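Local coordinates for protein decapping nuclease RAI1 (Candida albicans, PDB 5BUD) that hydrolyses NAD caps and other 5'-end structures of RNAs with the help of divalent metal ions, and binds and stimulates the exoribonuclease RAT1, at residues Gly56-Gln60 with Arg285-Leu291; Val277-Tyr282 with Val294-Thr299. All blocks are in the same frame, centred on the assembly; numbering follows the deposited sequence.

Overall arrangement
Following the chain from the N terminus, residues Gly56-Gln60 come first, in the loop between helix 50-54 and helix 78-92. Contact 1 sets them against Arg285-Leu291, the turn between strands 279-285 and 291-298, and so closes a long loop of 224 residues that spans much of the nuclease fold. Contact 2 closes a short one, pairing Val277-Tyr282 with Val294-Thr299 within the hairpin that these two strands form. The two contacts cross, because their segments alternate along the chain. Their centres lie about 20 Å apart: contact 2 zips the arms of the hairpin near the manganese site, and contact 1 ties its turn to the loop that follows helix 50-54.

Contact 1. Residues Gly56-Gln60 with Arg285-Leu291; sequences GIDLQ and RDNNLIL. With nucleotides of chain C.
Leu59 and Leu291 meet on the densely packed side of this contact, where Leu59 CD1 lies 4.0 Å from Leu291 CB and also approaches CB of Arg285. Helix 158-178 backs this side: Val170 touches Leu59, and Ile177 touches Ile57. Two backbone bonds hold the loops in register, Leu291 N to Ile57 O at 2.9 Å and Leu59 N to Leu289 O at 2.9 Å, flanking Asp58 and Ile290, whose CA atoms are 4.5 Å apart. The pairing is thus a single beta bridge laid against the turn of a beta hairpin, with a type I turn running from Asp286 to Leu289. Asp286 OD1 accepts from Ile290 N above its carboxylate plane, bracing the turn from within. Toward the solvent side, where Asp58 and Ile290 are only partly buried, Ile290 CD1 rests 3.6 Å from Asp58 CG. With CG anti to the backbone N (chi1 -164°), the Asp58 carboxylate turns OD1 back to Gln60 N at 2.9 Å, an Asx turn. Gln60 crosses Leu289 at about a right angle; its NE2 makes a weak bond to Asn288 O at 3.3 Å, whereas OE1 is held by Arg166. A water joins Ile57 N to Leu291 O. On the RNA side, Arg285 leads its guanidinium away from Leu59, and NH2 donates at the edge, in the plane of the group, to OP2 of U4 of chain C at 2.7 Å.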
# COMPACT_ATOMS: atom_id res chain seq x y z
N GLY A 56 -4.29 -12.87 26.54
CA GLY A 56 -5.18 -11.72 26.41
C GLY A 56 -4.44 -10.40 26.28
O GLY A 56 -4.63 -9.49 27.09
N ILE A 57 -3.65 -10.27 25.22
CA ILE A 57 -2.78 -9.10 25.02
C ILE A 57 -3.59 -7.81 24.89
O ILE A 57 -4.57 -7.78 24.16
CB ILE A 57 -1.87 -9.31 23.80
CG1 ILE A 57 -0.89 -10.45 24.09
CG2 ILE A 57 -1.10 -8.04 23.50
CD1 ILE A 57 -0.33 -11.12 22.85
N ASP A 58 -3.22 -6.77 25.62
CA ASP A 58 -3.92 -5.50 25.50
C ASP A 58 -3.26 -4.67 24.41
O ASP A 58 -2.12 -4.23 24.56
CB ASP A 58 -3.95 -4.69 26.81
CG ASP A 58 -4.99 -3.58 26.76
OD1 ASP A 58 -5.23 -3.05 25.67
OD2 ASP A 58 -5.62 -3.25 27.79
N LEU A 59 -4.00 -4.44 23.32
CA LEU A 59 -3.41 -3.78 22.15
C LEU A 59 -3.40 -2.26 22.30
O LEU A 59 -2.90 -1.58 21.43
CB LEU A 59 -4.14 -4.21 20.86
CG LEU A 59 -3.93 -5.66 20.46
CD1 LEU A 59 -4.77 -6.05 19.25
CD2 LEU A 59 -2.46 -5.99 20.20
N GLN A 60 -4.00 -1.71 23.36
CA GLN A 60 -3.77 -0.29 23.70
C GLN A 60 -2.67 -0.09 24.73
O GLN A 60 -2.35 1.05 25.08
CB GLN A 60 -5.06 0.42 24.11
CG GLN A 60 -5.77 -0.14 25.32
CD GLN A 60 -7.06 0.58 25.60
OE1 GLN A 60 -7.10 1.80 25.63
NE2 GLN A 60 -8.14 -0.17 25.79
N ARG A 285 -9.82 -8.35 17.66
CA ARG A 285 -9.79 -7.83 19.03
C ARG A 285 -11.20 -7.45 19.48
O ARG A 285 -12.10 -7.22 18.66
CB ARG A 285 -8.80 -6.64 19.14
CG ARG A 285 -8.93 -5.56 18.07
CD ARG A 285 -9.99 -4.56 18.48
NE ARG A 285 -10.37 -3.62 17.43
CZ ARG A 285 -11.52 -2.95 17.43
NH1 ARG A 285 -12.39 -3.13 18.40
NH2 ARG A 285 -11.82 -2.10 16.46
N ASP A 286 -11.41 -7.40 20.79
CA ASP A 286 -12.75 -7.08 21.33
C ASP A 286 -12.92 -5.58 21.58
O ASP A 286 -12.03 -4.80 21.28
CB ASP A 286 -13.03 -7.93 22.59
CG ASP A 286 -12.21 -7.52 23.79
OD1 ASP A 286 -11.57 -6.44 23.80
OD2 ASP A 286 -12.20 -8.30 24.76
N ASN A 287 -14.07 -5.17 22.14
CA ASN A 287 -14.33 -3.76 22.43
C ASN A 287 -13.32 -3.07 23.32
O ASN A 287 -13.07 -1.89 23.16
CB ASN A 287 -15.71 -3.57 23.05
CG ASN A 287 -16.82 -3.97 22.11
OD1 ASN A 287 -16.58 -4.29 20.94
ND2 ASN A 287 -18.05 -3.95 22.61
N ASN A 288 -12.70 -3.82 24.23
CA ASN A 288 -11.67 -3.28 25.10
C ASN A 288 -10.27 -3.42 24.52
O ASN A 288 -9.26 -3.24 25.23
CB ASN A 288 -11.78 -3.93 26.48
CG ASN A 288 -13.14 -3.69 27.10
OD1 ASN A 288 -13.71 -2.60 26.97
ND2 ASN A 288 -13.69 -4.71 27.72
N LEU A 289 -10.21 -3.72 23.22
CA LEU A 289 -8.96 -3.78 22.47
C LEU A 289 -8.02 -4.87 22.96
O LEU A 289 -6.81 -4.76 22.84
CB LEU A 289 -8.27 -2.39 22.47
CG LEU A 289 -9.22 -1.21 22.19
CD1 LEU A 289 -8.53 0.15 22.19
CD2 LEU A 289 -9.93 -1.41 20.87
N ILE A 290 -8.57 -5.95 23.49
CA ILE A 290 -7.79 -7.11 23.83
C ILE A 290 -7.80 -8.04 22.60
O ILE A 290 -8.86 -8.31 22.04
CB ILE A 290 -8.42 -7.87 25.03
CG1 ILE A 290 -8.68 -6.94 26.23
CG2 ILE A 290 -7.55 -9.03 25.43
CD1 ILE A 290 -7.43 -6.29 26.79
N LEU A 291 -6.63 -8.57 22.23
CA LEU A 291 -6.52 -9.53 21.13
C LEU A 291 -7.15 -10.84 21.56
O LEU A 291 -6.75 -11.40 22.58
CB LEU A 291 -5.07 -9.75 20.74
CG LEU A 291 -4.72 -10.74 19.63
CD1 LEU A 291 -5.28 -10.32 18.27
CD2 LEU A 291 -3.23 -10.95 19.52
P U C 4 -15.57 -0.32 15.98
OP1 U C 4 -16.31 0.32 17.10
OP2 U C 4 -14.31 -1.05 16.24
O5' U C 4 -16.57 -1.28 15.22
C5' U C 4 -17.92 -0.84 14.94
C4' U C 4 -18.86 -1.98 15.23
O4' U C 4 -20.09 -1.79 14.49
C3' U C 4 -18.35 -3.30 14.71
O3' U C 4 -19.06 -4.33 15.38
C2' U C 4 -18.62 -3.14 13.22
O2' U C 4 -18.52 -4.32 12.44
C1' U C 4 -20.00 -2.47 13.24
N1 U C 4 -20.20 -1.48 12.16
C2 U C 4 -19.69 -1.78 10.91
O2 U C 4 -19.08 -2.81 10.67
N3 U C 4 -19.91 -0.82 9.96
C4 U C 4 -20.57 0.38 10.11
O4 U C 4 -20.69 1.14 9.15
C5 U C 4 -21.08 0.61 11.43
C6 U C 4 -20.88 -0.30 12.39
O HOH W 1 -4.18 -12.08 23.21

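Contact 2. Residues Val277-Tyr282 with Val294-Thr299; sequences VTKIIY and VELFNT
Ile281 packs against both Leu296, on the same face of the paired strands, and Val294 near the end of the pairing, making the apolar centre. Its CG2 is only 3.3 Å from Val294 CG1, tighter than ordinary van der Waals contact, while CG1 reaches Leu296 CD1 at 3.7 Å. Leu296 has CG anti to its nitrogen (chi1 174°), which carries CD1 over toward the neighbouring strand, where it also meets the aliphatic stem of Lys279. On the other face, Tyr282 CD1 approaches Phe297 CE2 at 4.0 Å; the ring planes stand at 86°, in an oblique pairing. Phe261 meets the Tyr282 ring edge-to-face, and Leu305 of helix 302-307 touches Phe297. The two segments are the arms of an antiparallel beta hairpin, their axes 4.6 Å apart at 158°. Ile280-Phe297 and Tyr282-Glu295 are its hydrogen-bonded pairs, the former closed by Ile280 N to Phe297 O at 2.9 Å and Phe297 N to Ile280 O at 2.7 Å. The first arm runs parallel to strand 243-250, which supplies manganese ligands Glu245 and Leu246; Ile281 shares backbone bonds with Glu245 and side-chain contact with Leu246, so the hairpin flanks the strand that carries these metal ligands, the Ile280 side chain lying about 8 Å from a manganese ion. At the polar end Thr299 grips the Val277-Thr278 backbone twice: OG1 donates to Val277 O at 2.8 Å, and N donates to Thr278 O from above the carbonyl plane. Beside it a water links Thr278 O, Lys279 NZ and Asn298 OD1, while Asn298 ND2 binds Glu301 and Lys279 makes a cation-pi contact with Trp229.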
# COMPACT_ATOMS: atom_id res chain seq x y z
N VAL A 277 2.07 -10.42 -2.30
CA VAL A 277 2.06 -10.90 -0.93
C VAL A 277 0.98 -12.00 -0.79
O VAL A 277 -0.20 -11.76 -1.09
CB VAL A 277 1.78 -9.74 0.02
CG1 VAL A 277 1.55 -10.26 1.43
CG2 VAL A 277 2.96 -8.72 -0.02
N THR A 278 1.37 -13.18 -0.30
CA THR A 278 0.52 -14.38 -0.37
C THR A 278 -0.19 -14.68 0.96
O THR A 278 -1.04 -15.56 1.02
CB THR A 278 1.33 -15.64 -0.76
OG1 THR A 278 2.29 -15.96 0.25
CG2 THR A 278 2.00 -15.43 -2.07
N LYS A 279 0.16 -13.95 2.02
CA LYS A 279 -0.39 -14.22 3.35
C LYS A 279 -0.89 -12.92 4.00
O LYS A 279 -0.14 -11.91 4.07
CB LYS A 279 0.68 -14.91 4.23
CG LYS A 279 0.95 -16.36 3.90
CD LYS A 279 1.93 -16.99 4.89
CE LYS A 279 2.08 -18.49 4.68
NZ LYS A 279 2.53 -18.76 3.31
N ILE A 280 -2.13 -12.95 4.48
CA ILE A 280 -2.72 -11.87 5.28
C ILE A 280 -3.19 -12.40 6.62
O ILE A 280 -3.98 -13.35 6.69
CB ILE A 280 -3.94 -11.25 4.55
CG1 ILE A 280 -3.55 -10.86 3.15
CG2 ILE A 280 -4.49 -10.08 5.35
CD1 ILE A 280 -4.66 -10.39 2.25
N ILE A 281 -2.70 -11.80 7.70
CA ILE A 281 -3.00 -12.28 9.05
C ILE A 281 -3.82 -11.19 9.74
O ILE A 281 -3.38 -10.04 9.84
CB ILE A 281 -1.72 -12.61 9.85
CG1 ILE A 281 -1.00 -13.75 9.15
CG2 ILE A 281 -2.01 -12.94 11.29
CD1 ILE A 281 0.22 -14.30 9.84
N TYR A 282 -5.00 -11.55 10.19
CA TYR A 282 -5.85 -10.66 10.97
C TYR A 282 -5.75 -10.96 12.45
O TYR A 282 -5.88 -12.11 12.90
CB TYR A 282 -7.32 -10.77 10.51
CG TYR A 282 -7.65 -9.84 9.39
CD1 TYR A 282 -7.33 -10.16 8.09
CD2 TYR A 282 -8.31 -8.62 9.62
CE1 TYR A 282 -7.64 -9.32 7.05
CE2 TYR A 282 -8.58 -7.76 8.57
CZ TYR A 282 -8.24 -8.13 7.29
OH TYR A 282 -8.51 -7.34 6.22
N VAL A 294 -6.27 -14.88 16.23
CA VAL A 294 -5.55 -14.53 15.03
C VAL A 294 -5.89 -15.51 13.93
O VAL A 294 -5.97 -16.70 14.19
CB VAL A 294 -4.04 -14.54 15.31
CG1 VAL A 294 -3.24 -14.37 14.04
CG2 VAL A 294 -3.72 -13.48 16.36
N GLU A 295 -6.09 -15.01 12.72
CA GLU A 295 -6.41 -15.86 11.58
C GLU A 295 -5.62 -15.50 10.33
O GLU A 295 -5.58 -14.32 9.91
CB GLU A 295 -7.91 -15.77 11.30
CG GLU A 295 -8.40 -16.76 10.25
CD GLU A 295 -9.90 -16.72 10.01
OE1 GLU A 295 -10.63 -16.06 10.77
OE2 GLU A 295 -10.33 -17.34 9.02
N LEU A 296 -5.00 -16.52 9.74
CA LEU A 296 -4.31 -16.44 8.45
C LEU A 296 -5.22 -16.68 7.25
O LEU A 296 -5.96 -17.65 7.22
CB LEU A 296 -3.20 -17.49 8.42
CG LEU A 296 -2.41 -17.72 7.13
CD1 LEU A 296 -1.71 -16.47 6.67
CD2 LEU A 296 -1.41 -18.83 7.40
N PHE A 297 -5.15 -15.80 6.27
CA PHE A 297 -5.79 -16.00 4.99
C PHE A 297 -4.73 -16.08 3.92
O PHE A 297 -3.75 -15.32 3.94
CB PHE A 297 -6.71 -14.83 4.64
CG PHE A 297 -7.86 -14.68 5.60
CD1 PHE A 297 -9.09 -15.27 5.32
CD2 PHE A 297 -7.71 -13.97 6.77
CE1 PHE A 297 -10.16 -15.12 6.20
CE2 PHE A 297 -8.75 -13.85 7.68
CZ PHE A 297 -10.00 -14.41 7.38
N ASN A 298 -4.93 -16.99 2.98
CA ASN A 298 -4.10 -17.06 1.78
C ASN A 298 -4.69 -16.12 0.75
O ASN A 298 -5.86 -16.27 0.39
CB ASN A 298 -4.04 -18.47 1.25
CG ASN A 298 -3.38 -19.42 2.21
OD1 ASN A 298 -2.25 -19.17 2.68
ND2 ASN A 298 -4.06 -20.51 2.52
N THR A 299 -3.90 -15.15 0.30
CA THR A 299 -4.34 -14.13 -0.62
C THR A 299 -5.10 -14.70 -1.82
O THR A 299 -6.19 -14.20 -2.16
CB THR A 299 -3.14 -13.31 -1.10
OG1 THR A 299 -2.53 -12.71 0.07
CG2 THR A 299 -3.56 -12.25 -2.13
O HOH W 2 0.03 -18.31 1.38